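Local coordinates for protein N-terminal acetyltransferase B complex subunit NAT3 (Candida albicans, PDB 5K04) that probably transfers an acetyl group from acetyl-coenzyme A to the N-terminal amino group of proteins, as the GNAT-family subunit of the two-chain NatB complex, at residues T2-F7 and L42-V47; V78-Q83 and S91-E96; F132-G137 and D155-R160. One frame throughout, in Å; residues are numbered along the deposited sequence.

Interaction 1 (T2-F7 and L42-V47); sequences TSIKPF and LFYKSV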
loop_
_atom_site.group_PDB
_atom_site.type_symbol
_atom_site.label_atom_id
_atom_site.label_comp_id
_atom_site.label_asym_id
_atom_site.label_seq_id
_atom_site.Cartn_x
_atom_site.Cartn_y
_atom_site.Cartn_z
ATOM N N THR B 2 -18.704 15.748 6.378
ATOM C CA THR B 2 -17.481 15.652 5.590
ATOM C C THR B 2 -16.606 16.879 5.813
ATOM O O THR B 2 -17.094 17.996 6.043
ATOM C CB THR B 2 -17.774 15.487 4.065
ATOM O OG1 THR B 2 -17.752 16.749 3.399
ATOM C CG2 THR B 2 -19.130 14.806 3.853
ATOM N N SER B 3 -15.306 16.643 5.805
ATOM C CA SER B 3 -14.320 17.700 5.695
ATOM C C SER B 3 -13.440 17.388 4.491
ATOM O O SER B 3 -13.330 16.237 4.060
ATOM C CB SER B 3 -13.483 17.839 6.980
ATOM O OG SER B 3 -14.329 17.911 8.124
ATOM N N ILE B 4 -12.829 18.419 3.925
ATOM C CA ILE B 4 -12.019 18.269 2.728
ATOM C C ILE B 4 -10.565 18.534 3.083
ATOM O O ILE B 4 -10.250 19.518 3.770
ATOM C CB ILE B 4 -12.524 19.186 1.602
ATOM C CG1 ILE B 4 -13.833 18.601 1.052
ATOM C CG2 ILE B 4 -11.512 19.276 0.487
ATOM C CD1 ILE B 4 -14.531 19.476 0.038
ATOM N N LYS B 5 -9.686 17.642 2.627
ATOM C CA LYS B 5 -8.257 17.686 2.887
ATOM C C LYS B 5 -7.474 17.459 1.598
ATOM O O LYS B 5 -7.947 16.792 0.670
ATOM C CB LYS B 5 -7.810 16.641 3.922
ATOM C CG LYS B 5 -8.589 16.596 5.235
ATOM C CD LYS B 5 -8.480 17.866 6.065
ATOM C CE LYS B 5 -9.433 17.765 7.258
ATOM N NZ LYS B 5 -9.587 19.051 8.033
ATOM N N PRO B 6 -6.261 18.002 1.524
ATOM C CA PRO B 6 -5.412 17.722 0.376
ATOM C C PRO B 6 -5.032 16.259 0.344
ATOM O O PRO B 6 -4.764 15.638 1.380
ATOM C CB PRO B 6 -4.187 18.607 0.610
ATOM C CG PRO B 6 -4.651 19.656 1.568
ATOM C CD PRO B 6 -5.635 18.956 2.455
ATOM N N PHE B 7 -4.998 15.726 -0.870
ATOM C CA PHE B 7 -4.618 14.352 -1.093
ATOM C C PHE B 7 -3.100 14.232 -1.044
ATOM O O PHE B 7 -2.369 15.118 -1.508
ATOM C CB PHE B 7 -5.173 13.890 -2.439
ATOM C CG PHE B 7 -5.084 12.419 -2.669
ATOM C CD1 PHE B 7 -3.947 11.866 -3.229
ATOM C CD2 PHE B 7 -6.157 11.584 -2.366
ATOM C CE1 PHE B 7 -3.863 10.500 -3.480
ATOM C CE2 PHE B 7 -6.076 10.220 -2.613
ATOM C CZ PHE B 7 -4.920 9.675 -3.166
ATOM N N LEU B 42 -6.003 20.451 -7.058
ATOM C CA LEU B 42 -7.174 19.872 -7.706
ATOM C C LEU B 42 -7.272 18.380 -7.431
ATOM O O LEU B 42 -7.997 17.656 -8.121
ATOM C CB LEU B 42 -7.144 20.155 -9.212
ATOM C CG LEU B 42 -6.910 21.624 -9.645
ATOM C CD1 LEU B 42 -7.284 21.855 -11.108
ATOM C CD2 LEU B 42 -7.656 22.613 -8.766
ATOM N N PHE B 43 -6.552 17.917 -6.422
ATOM C CA PHE B 43 -6.554 16.522 -5.999
ATOM C C PHE B 43 -6.751 16.584 -4.484
ATOM O O PHE B 43 -5.807 16.775 -3.704
ATOM C CB PHE B 43 -5.261 15.809 -6.418
ATOM C CG PHE B 43 -5.336 14.295 -6.364
ATOM C CD1 PHE B 43 -6.401 13.648 -5.747
ATOM C CD2 PHE B 43 -4.317 13.522 -6.923
ATOM C CE1 PHE B 43 -6.459 12.267 -5.687
ATOM C CE2 PHE B 43 -4.366 12.134 -6.877
ATOM C CZ PHE B 43 -5.448 11.505 -6.257
ATOM N N TYR B 44 -8.006 16.464 -4.078
ATOM C CA TYR B 44 -8.376 16.547 -2.679
ATOM C C TYR B 44 -9.367 15.439 -2.363
ATOM O O TYR B 44 -10.005 14.856 -3.247
ATOM C CB TYR B 44 -8.975 17.916 -2.315
ATOM C CG TYR B 44 -10.036 18.388 -3.277
ATOM C CD1 TYR B 44 -11.376 18.054 -3.095
ATOM C CD2 TYR B 44 -9.705 19.174 -4.367
ATOM C CE1 TYR B 44 -12.366 18.510 -3.988
ATOM C CE2 TYR B 44 -10.679 19.624 -5.271
ATOM C CZ TYR B 44 -11.999 19.288 -5.077
ATOM O OH TYR B 44 -12.942 19.719 -5.980
ATOM N N LYS B 45 -9.488 15.175 -1.072
ATOM C CA LYS B 45 -10.259 14.063 -0.570
ATOM C C LYS B 45 -11.274 14.566 0.444
ATOM O O LYS B 45 -11.077 15.590 1.115
ATOM C CB LYS B 45 -9.354 13.007 0.080
ATOM C CG LYS B 45 -8.541 13.531 1.277
ATOM C CD LYS B 45 -7.864 12.387 2.029
ATOM C CE LYS B 45 -7.051 12.877 3.218
ATOM N NZ LYS B 45 -6.333 11.709 3.835
ATOM N N SER B 46 -12.376 13.835 0.525
ATOM C CA SER B 46 -13.334 14.018 1.595
ATOM C C SER B 46 -12.991 13.044 2.707
ATOM O O SER B 46 -12.441 11.966 2.465
ATOM C CB SER B 46 -14.772 13.801 1.109
ATOM O OG SER B 46 -14.955 12.509 0.535
ATOM N N VAL B 47 -13.335 13.440 3.929
ATOM C CA VAL B 47 -12.935 12.751 5.150
ATOM C C VAL B 47 -14.079 12.883 6.147
ATOM O O VAL B 47 -14.785 13.896 6.169
ATOM C CB VAL B 47 -11.592 13.351 5.640
ATOM C CG1 VAL B 47 -11.491 13.384 7.107
ATOM C CG2 VAL B 47 -10.389 12.619 4.994
HETATM O O HOH W 1 -14.596 15.577 9.124
#

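Interaction 2 (V78-Q83 and S91-E96); sequences VTVLDQ and SKLCLE. Unlike the reference sequence in segment 78-83: Leu81 (reference Ser). With COA (coenzyme A), chain D.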
loop_
_atom_site.group_PDB
_atom_site.type_symbol
_atom_site.label_atom_id
_atom_site.label_comp_id
_atom_site.label_asym_id
_atom_site.label_seq_id
_atom_site.Cartn_x
_atom_site.Cartn_y
_atom_site.Cartn_z
ATOM N N VAL B 78 -14.046 11.337 -9.921
ATOM C CA VAL B 78 -14.782 11.534 -8.681
ATOM C C VAL B 78 -15.319 10.179 -8.245
ATOM O O VAL B 78 -15.926 9.467 -9.052
ATOM C CB VAL B 78 -15.959 12.509 -8.850
ATOM C CG1 VAL B 78 -16.449 12.981 -7.499
ATOM C CG2 VAL B 78 -15.572 13.666 -9.716
ATOM N N THR B 79 -15.112 9.829 -6.975
ATOM C CA THR B 79 -15.687 8.627 -6.393
ATOM C C THR B 79 -16.005 8.887 -4.936
ATOM O O THR B 79 -15.355 9.692 -4.268
ATOM C CB THR B 79 -14.776 7.388 -6.476
ATOM O OG1 THR B 79 -13.422 7.738 -6.136
ATOM C CG2 THR B 79 -14.814 6.838 -7.845
ATOM N N VAL B 80 -16.994 8.154 -4.448
ATOM C CA VAL B 80 -17.480 8.269 -3.088
ATOM C C VAL B 80 -17.634 6.864 -2.533
ATOM O O VAL B 80 -18.203 5.990 -3.195
ATOM C CB VAL B 80 -18.816 9.033 -3.036
ATOM C CG1 VAL B 80 -19.393 9.045 -1.616
ATOM C CG2 VAL B 80 -18.623 10.445 -3.565
ATOM N N LEU B 81 -17.086 6.644 -1.339
ATOM C CA LEU B 81 -17.300 5.401 -0.603
ATOM C C LEU B 81 -18.793 5.101 -0.458
ATOM O O LEU B 81 -19.597 6.000 -0.199
ATOM C CB LEU B 81 -16.637 5.511 0.775
ATOM C CG LEU B 81 -16.719 4.304 1.694
ATOM C CD1 LEU B 81 -16.084 3.137 0.985
ATOM C CD2 LEU B 81 -16.032 4.602 3.041
ATOM N N ASP B 82 -19.152 3.814 -0.623
ATOM C CA ASP B 82 -20.557 3.383 -0.611
ATOM C C ASP B 82 -21.312 3.845 0.638
ATOM O O ASP B 82 -22.488 4.211 0.558
ATOM C CB ASP B 82 -20.628 1.856 -0.734
ATOM C CG ASP B 82 -19.797 1.139 0.322
ATOM O OD1 ASP B 82 -19.230 1.819 1.206
ATOM O OD2 ASP B 82 -19.702 -0.109 0.262
ATOM N N GLN B 83 -20.654 3.825 1.807
ATOM C CA GLN B 83 -21.332 4.203 3.047
ATOM C C GLN B 83 -21.800 5.650 3.014
ATOM O O GLN B 83 -22.758 6.008 3.709
ATOM C CB GLN B 83 -20.412 3.990 4.256
ATOM C CG GLN B 83 -19.758 2.614 4.354
ATOM C CD GLN B 83 -20.733 1.507 4.761
ATOM O OE1 GLN B 83 -21.522 1.665 5.694
ATOM N NE2 GLN B 83 -20.672 0.377 4.059
ATOM N N SER B 91 -21.530 15.561 -5.352
ATOM C CA SER B 91 -21.876 16.907 -5.793
ATOM C C SER B 91 -21.022 17.964 -5.085
ATOM O O SER B 91 -20.627 18.963 -5.700
ATOM C CB SER B 91 -23.369 17.144 -5.566
ATOM O OG SER B 91 -24.142 16.184 -6.260
ATOM N N LYS B 92 -20.702 17.748 -3.802
ATOM C CA LYS B 92 -19.878 18.709 -3.069
ATOM C C LYS B 92 -18.446 18.739 -3.596
ATOM O O LYS B 92 -17.867 19.817 -3.769
ATOM C CB LYS B 92 -19.887 18.389 -1.569
ATOM C CG LYS B 92 -18.574 18.750 -0.843
ATOM C CD LYS B 92 -18.638 18.578 0.684
ATOM C CE LYS B 92 -18.875 19.917 1.376
ATOM N NZ LYS B 92 -17.740 20.894 1.159
ATOM N N LEU B 93 -17.863 17.562 -3.848
ATOM C CA LEU B 93 -16.511 17.476 -4.402
ATOM C C LEU B 93 -16.407 18.188 -5.752
ATOM O O LEU B 93 -15.415 18.881 -6.024
ATOM C CB LEU B 93 -16.108 16.008 -4.544
ATOM C CG LEU B 93 -15.833 15.260 -3.236
ATOM C CD1 LEU B 93 -15.814 13.764 -3.475
ATOM C CD2 LEU B 93 -14.514 15.711 -2.624
ATOM N N CYS B 94 -17.426 18.028 -6.607
ATOM C CA CYS B 94 -17.434 18.713 -7.896
ATOM C C CYS B 94 -17.619 20.225 -7.721
ATOM O O CYS B 94 -16.947 21.025 -8.388
ATOM C CB CYS B 94 -18.522 18.102 -8.804
ATOM S SG CYS B 94 -18.337 16.388 -9.250
ATOM N N LEU B 95 -18.487 20.636 -6.787
ATOM C CA LEU B 95 -18.752 22.058 -6.568
ATOM C C LEU B 95 -17.575 22.788 -5.906
ATOM O O LEU B 95 -17.374 23.981 -6.148
ATOM C CB LEU B 95 -20.010 22.208 -5.728
ATOM C CG LEU B 95 -21.339 22.009 -6.450
ATOM C CD1 LEU B 95 -22.492 22.295 -5.486
ATOM C CD2 LEU B 95 -21.425 22.912 -7.679
ATOM N N GLU B 96 -16.786 22.090 -5.085
ATOM C CA GLU B 96 -15.612 22.689 -4.448
ATOM C C GLU B 96 -14.576 23.179 -5.468
ATOM O O GLU B 96 -13.808 24.102 -5.175
ATOM C CB GLU B 96 -14.982 21.665 -3.493
ATOM C CG GLU B 96 -13.565 21.985 -2.991
ATOM C CD GLU B 96 -13.477 23.195 -2.060
ATOM O OE1 GLU B 96 -12.336 23.616 -1.756
ATOM O OE2 GLU B 96 -14.528 23.720 -1.623
HETATM N N1A COA D . -28.937 5.617 -8.369
HETATM C C2A COA D . -29.974 6.516 -8.968
HETATM N N3A COA D . -29.469 7.951 -8.944
HETATM C C4A COA D . -28.210 8.449 -8.347
HETATM C C5A COA D . -27.186 7.441 -7.618
HETATM C C6A COA D . -27.601 5.919 -7.712
HETATM N N6A COA D . -26.787 4.845 -7.250
HETATM N N7A COA D . -25.868 8.161 -7.219
HETATM C C8A COA D . -25.862 9.668 -7.665
HETATM N N9A COA D . -27.335 9.674 -8.381
HETATM C C1B COA D . -27.714 11.018 -9.214
HETATM C C2B COA D . -29.156 11.575 -8.995
HETATM O O2B COA D . -30.216 11.624 -9.954
HETATM C C3B COA D . -28.698 12.574 -7.957
HETATM O O3B COA D . -29.407 13.485 -7.112
HETATM P P3B COA D . -30.402 13.535 -5.817
HETATM O O7A COA D . -29.630 14.251 -4.723
HETATM O O8A COA D . -31.575 14.406 -6.286
HETATM O O9A COA D . -30.740 12.101 -5.483
HETATM C C4B COA D . -27.114 12.796 -8.231
HETATM O O4B COA D . -26.529 11.892 -9.256
HETATM C C5B COA D . -26.213 13.428 -7.103
HETATM O O5B COA D . -25.823 12.721 -5.922
HETATM P P1A COA D . -24.698 12.672 -4.762
HETATM O O1A COA D . -23.876 13.899 -4.899
HETATM O O2A COA D . -25.387 12.499 -3.443
HETATM O O3A COA D . -23.875 11.385 -5.104
HETATM P P2A COA D . -22.873 10.317 -4.430
HETATM O O4A COA D . -23.709 9.161 -3.965
HETATM O O5A COA D . -22.031 10.988 -3.460
HETATM O O6A COA D . -22.059 9.834 -5.730
HETATM C CBP COA D . -21.173 8.526 -7.870
HETATM C CCP COA D . -22.269 9.552 -7.120
HETATM C CDP COA D . -21.639 8.224 -9.458
HETATM C CEP COA D . -19.620 9.200 -7.802
HETATM C CAP COA D . -21.160 7.030 -6.986
HETATM O OAP COA D . -22.400 6.548 -6.525
HETATM C C9P COA D . -19.858 6.123 -7.266
HETATM O O9P COA D . -19.823 5.120 -8.183
HETATM N N8P COA D . -18.523 6.777 -6.942
HETATM C C7P COA D . -17.260 6.630 -7.873
HETATM C C6P COA D . -17.437 5.828 -9.215
HETATM C C5P COA D . -18.270 6.367 -10.522
HETATM O O5P COA D . -19.292 5.701 -11.072
HETATM N N4P COA D . -17.898 7.712 -11.006
HETATM C C3P COA D . -18.229 9.111 -11.168
HETATM C C2P COA D . -19.472 9.807 -11.697
HETATM S S1P COA D . -19.974 9.781 -13.392
#

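Interaction 3 (F132-G137 and D155-R160); sequences FRRVVG and DAFDMR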
loop_
_atom_site.group_PDB
_atom_site.type_symbol
_atom_site.label_atom_id
_atom_site.label_comp_id
_atom_site.label_asym_id
_atom_site.label_seq_id
_atom_site.Cartn_x
_atom_site.Cartn_y
_atom_site.Cartn_z
ATOM N N PHE B 132 -22.163 18.944 -24.221
ATOM C CA PHE B 132 -21.576 19.776 -25.263
ATOM C C PHE B 132 -21.340 19.013 -26.563
ATOM O O PHE B 132 -21.628 19.534 -27.643
ATOM C CB PHE B 132 -20.256 20.384 -24.753
ATOM C CG PHE B 132 -19.549 21.272 -25.751
ATOM C CD1 PHE B 132 -20.012 22.565 -26.005
ATOM C CD2 PHE B 132 -18.400 20.831 -26.402
ATOM C CE1 PHE B 132 -19.361 23.388 -26.905
ATOM C CE2 PHE B 132 -17.740 21.651 -27.313
ATOM C CZ PHE B 132 -18.222 22.932 -27.568
ATOM N N ARG B 133 -20.851 17.778 -26.493
ATOM C CA ARG B 133 -20.441 17.086 -27.706
ATOM C C ARG B 133 -20.213 15.607 -27.408
ATOM O O ARG B 133 -19.652 15.253 -26.368
ATOM C CB ARG B 133 -19.168 17.724 -28.301
ATOM C CG ARG B 133 -18.620 17.012 -29.522
ATOM C CD ARG B 133 -18.247 17.937 -30.686
ATOM N NE ARG B 133 -17.117 18.800 -30.390
ATOM C CZ ARG B 133 -16.302 19.341 -31.299
ATOM N NH1 ARG B 133 -16.449 19.099 -32.597
ATOM N NH2 ARG B 133 -15.315 20.128 -30.892
ATOM N N ARG B 134 -20.649 14.755 -28.336
ATOM C CA ARG B 134 -20.359 13.332 -28.270
ATOM C C ARG B 134 -18.962 13.072 -28.822
ATOM O O ARG B 134 -18.561 13.655 -29.835
ATOM C CB ARG B 134 -21.398 12.543 -29.059
ATOM C CG ARG B 134 -21.273 11.042 -28.884
ATOM C CD ARG B 134 -22.179 10.277 -29.840
ATOM N NE ARG B 134 -23.424 9.854 -29.206
ATOM C CZ ARG B 134 -23.750 8.589 -28.948
ATOM N NH1 ARG B 134 -24.913 8.316 -28.371
ATOM N NH2 ARG B 134 -22.924 7.601 -29.275
ATOM N N VAL B 135 -18.218 12.191 -28.139
ATOM C CA VAL B 135 -16.839 11.861 -28.491
ATOM C C VAL B 135 -16.622 10.346 -28.486
ATOM O O VAL B 135 -17.248 9.601 -27.721
ATOM C CB VAL B 135 -15.834 12.560 -27.549
ATOM C CG1 VAL B 135 -15.861 14.065 -27.768
ATOM C CG2 VAL B 135 -16.145 12.234 -26.100
ATOM N N VAL B 136 -15.641 9.919 -29.289
ATOM C CA VAL B 136 -15.545 8.537 -29.781
ATOM C C VAL B 136 -15.279 7.541 -28.652
ATOM O O VAL B 136 -15.968 6.520 -28.534
ATOM C CB VAL B 136 -14.453 8.441 -30.862
ATOM C CG1 VAL B 136 -14.046 6.985 -31.088
ATOM C CG2 VAL B 136 -14.930 9.084 -32.150
ATOM N N GLY B 137 -14.239 7.778 -27.857
ATOM C CA GLY B 137 -13.832 6.800 -26.866
ATOM C C GLY B 137 -12.509 6.116 -27.170
ATOM O O GLY B 137 -11.632 6.047 -26.303
ATOM N N ASP B 155 -18.568 5.351 -26.545
ATOM C CA ASP B 155 -18.670 6.787 -26.750
ATOM C C ASP B 155 -18.934 7.505 -25.431
ATOM O O ASP B 155 -19.493 6.942 -24.483
ATOM C CB ASP B 155 -19.793 7.112 -27.741
ATOM C CG ASP B 155 -19.486 6.653 -29.155
ATOM O OD1 ASP B 155 -18.527 5.864 -29.344
ATOM O OD2 ASP B 155 -20.213 7.091 -30.074
ATOM N N ALA B 156 -18.542 8.773 -25.380
ATOM C CA ALA B 156 -18.769 9.589 -24.203
ATOM C C ALA B 156 -19.422 10.909 -24.587
ATOM O O ALA B 156 -19.394 11.345 -25.744
ATOM C CB ALA B 156 -17.468 9.857 -23.447
ATOM N N PHE B 157 -20.036 11.527 -23.585
ATOM C CA PHE B 157 -20.475 12.909 -23.667
ATOM C C PHE B 157 -19.447 13.775 -22.949
ATOM O O PHE B 157 -19.170 13.557 -21.764
ATOM C CB PHE B 157 -21.854 13.085 -23.034
ATOM C CG PHE B 157 -22.972 12.491 -23.826
ATOM C CD1 PHE B 157 -23.063 12.709 -25.186
ATOM C CD2 PHE B 157 -23.947 11.717 -23.204
ATOM C CE1 PHE B 157 -24.106 12.169 -25.924
ATOM C CE2 PHE B 157 -24.996 11.170 -23.943
ATOM C CZ PHE B 157 -25.076 11.397 -25.303
ATOM N N ASP B 158 -18.865 14.728 -23.671
ATOM C CA ASP B 158 -18.215 15.855 -23.022
ATOM C C ASP B 158 -19.293 16.798 -22.524
ATOM O O ASP B 158 -20.110 17.285 -23.314
ATOM C CB ASP B 158 -17.283 16.587 -23.981
ATOM C CG ASP B 158 -16.547 17.740 -23.315
ATOM O OD1 ASP B 158 -15.601 17.463 -22.550
ATOM O OD2 ASP B 158 -16.914 18.913 -23.543
ATOM N N MET B 159 -19.311 17.028 -21.212
ATOM C CA MET B 159 -20.256 17.916 -20.557
ATOM C C MET B 159 -19.498 19.124 -20.030
ATOM O O MET B 159 -18.393 18.991 -19.496
ATOM C CB MET B 159 -20.984 17.201 -19.406
ATOM C CG MET B 159 -21.729 15.931 -19.840
ATOM S SD MET B 159 -22.620 15.119 -18.542
ATOM C CE MET B 159 -23.900 16.302 -18.369
ATOM N N ARG B 160 -20.095 20.302 -20.179
ATOM C CA ARG B 160 -19.447 21.538 -19.786
ATOM C C ARG B 160 -20.331 22.353 -18.856
ATOM O O ARG B 160 -21.562 22.317 -18.943
ATOM C CB ARG B 160 -19.102 22.378 -20.996
ATOM C CG ARG B 160 -18.012 21.821 -21.840
ATOM C CD ARG B 160 -17.811 22.748 -23.011
ATOM N NE ARG B 160 -16.644 22.393 -23.803
ATOM C CZ ARG B 160 -16.065 23.227 -24.662
ATOM N NH1 ARG B 160 -16.546 24.451 -24.822
ATOM N NH2 ARG B 160 -15.007 22.837 -25.354
#

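Interaction 1 (T2-F7 and L42-V47)
Ser3 and Lys5 of strand 3-6 pair with Val47 and Lys45 of strand 43-47 in antiparallel register. The short strand axes approach to 4.6 Å. Lys5 and Lys45 form a complete hydrogen-bonded pair: Lys5 N gives to Lys45 O at 2.9 Å, and Lys45 N returns a nearly straight bond to Lys5 O at 2.8 Å. Ser3 N to Val47 O is also straight, while the return bond from Val47 N is weak. Beyond Pro6, Phe7 N still reaches Phe43 O at 3.1 Å.

Side chains split between two faces. On the face of Ile4 and Ser46, Ile4 CG2 meets Tyr44 CD1 at 3.8 Å. On the face of Lys5 and Lys45, Lys45 CE lies 3.9 Å from Lys5 CB. The two ammonium groups part: Lys45 NZ pairs with Asp11, and Lys5 NZ with Asp249 of the partner subunit.

Phe7 and Phe43 form an offset stack, centroids 3.9 Å apart and planes at 12°. Phe7 CG stands anti to the backbone N (chi1 -169°), which lays its ring over one face of Phe43.

The backbone bonds set the register, the stacked rings close one end in apolar packing, and polar side chains of strand 3-6 also serve the subunit interface.

Interaction 2 (V78-Q83 and S91-E96)
Val78 of strand 78-80 meets Leu93 and Cys94 of helix 91-96, and its side chain carries much of this small contact. From CB, directed at the helix, it forks. CG1 stands anti to the backbone N (chi1 -164°) and touches Leu93 CD1 at 4.1 Å. CG2 takes the other direction and meets Cys94 SG at 3.9 Å. The one valine therefore packs against two successive helix residues. Leu93 CD1 is shared: Val80 CG2 also lies near it, at 4.3 Å. No hydrogen bond joins the segments, so the join is purely apolar.

Coenzyme A bridges them instead. Phosphate oxygen O1A is gripped twice by Ser91, from Ser91 N at 2.9 Å and from Ser91 OG at 2.7 Å. Val80 CG2 comes within 3.5 Å of coenzyme A O5A, on the other phosphate. Gly88 N and Ala90 N also bond the cofactor. Backbone amides at a helix start that hold a diphosphate are the mark of the GNAT pyrophosphate-binding loop, and the helix end probably favours the negative charge.

The axes of the short strand and helix segments lie 9.0 Å apart at 146°. Tyr124 of helix 118-126 touches both Val78 and Cys94, Met58 of strand 53-65 adjoins Val78, and Leu93 O accepts a bond from Tyr44 OH of strand 43-48.

Interaction 3 (F132-G137 and D155-R160)
Phe132 and Arg160 make the main side-chain contact between strands 132-135 and 156-160. The Arg160 guanidinium lies flat on one face of the Phe132 ring, centres 3.6 Å apart and planes at 2°, a cation-pi stack. The arginine chain is extended from CG to NE, and Arg160 CD adds a CH-pi contact with the same ring. Phe108 makes a further cation-pi contact with Arg160.

One salt bridge crosses between the segments. Arg134 NH2 reaches Asp155 OD2 at 2.9 Å; the carboxylate oxygen sits at the guanidinium edge but is met on its anti side, with the donor 28° out of the carboxylate plane, and the two planes stand 78° apart. Within strand 156-160, Arg160 NE has a longer one to Asp158 OD2, at 3.5 Å, beside the stacked ring.

Apolar packing is slight, with Val135 CG2 at 3.8 Å from Ala156 CB.

The backbone bonds are antiparallel. Val135 N gives to Ala156 O and Ala156 N to Val135 O, each at 2.8 Å. Asp158 N gives to Arg133 O. Asp158 O accepts from Phe132 N at 2.8 Å and weakly from Arg133 N.

Two residues thus face Asp158, a classic beta bulge in the last antiparallel pair of the GNAT sheet.

Overall arrangement
All three contacts reach one mixed sheet, and they come in series along the chain. Interaction 1 pairs strands 3-6 and 43-48 at one border of the sheet. Interaction 3 pairs strands 130-135 and 156-162 at the other. Their centres are about 27 Å apart, on opposite sides of the chain's centre. Interaction 2 sets helix 89-96 against the central strand 70-80, next to coenzyme A. Its centre is about 10 Å from that of interaction 1, which it touches through Thr2, Ile4 and Tyr44, and about 21 Å from that of interaction 3. The partner subunit reaches interactions 1 and 2, the middle also holds the cofactor, and no other protein chain of the assembly touches interaction 3.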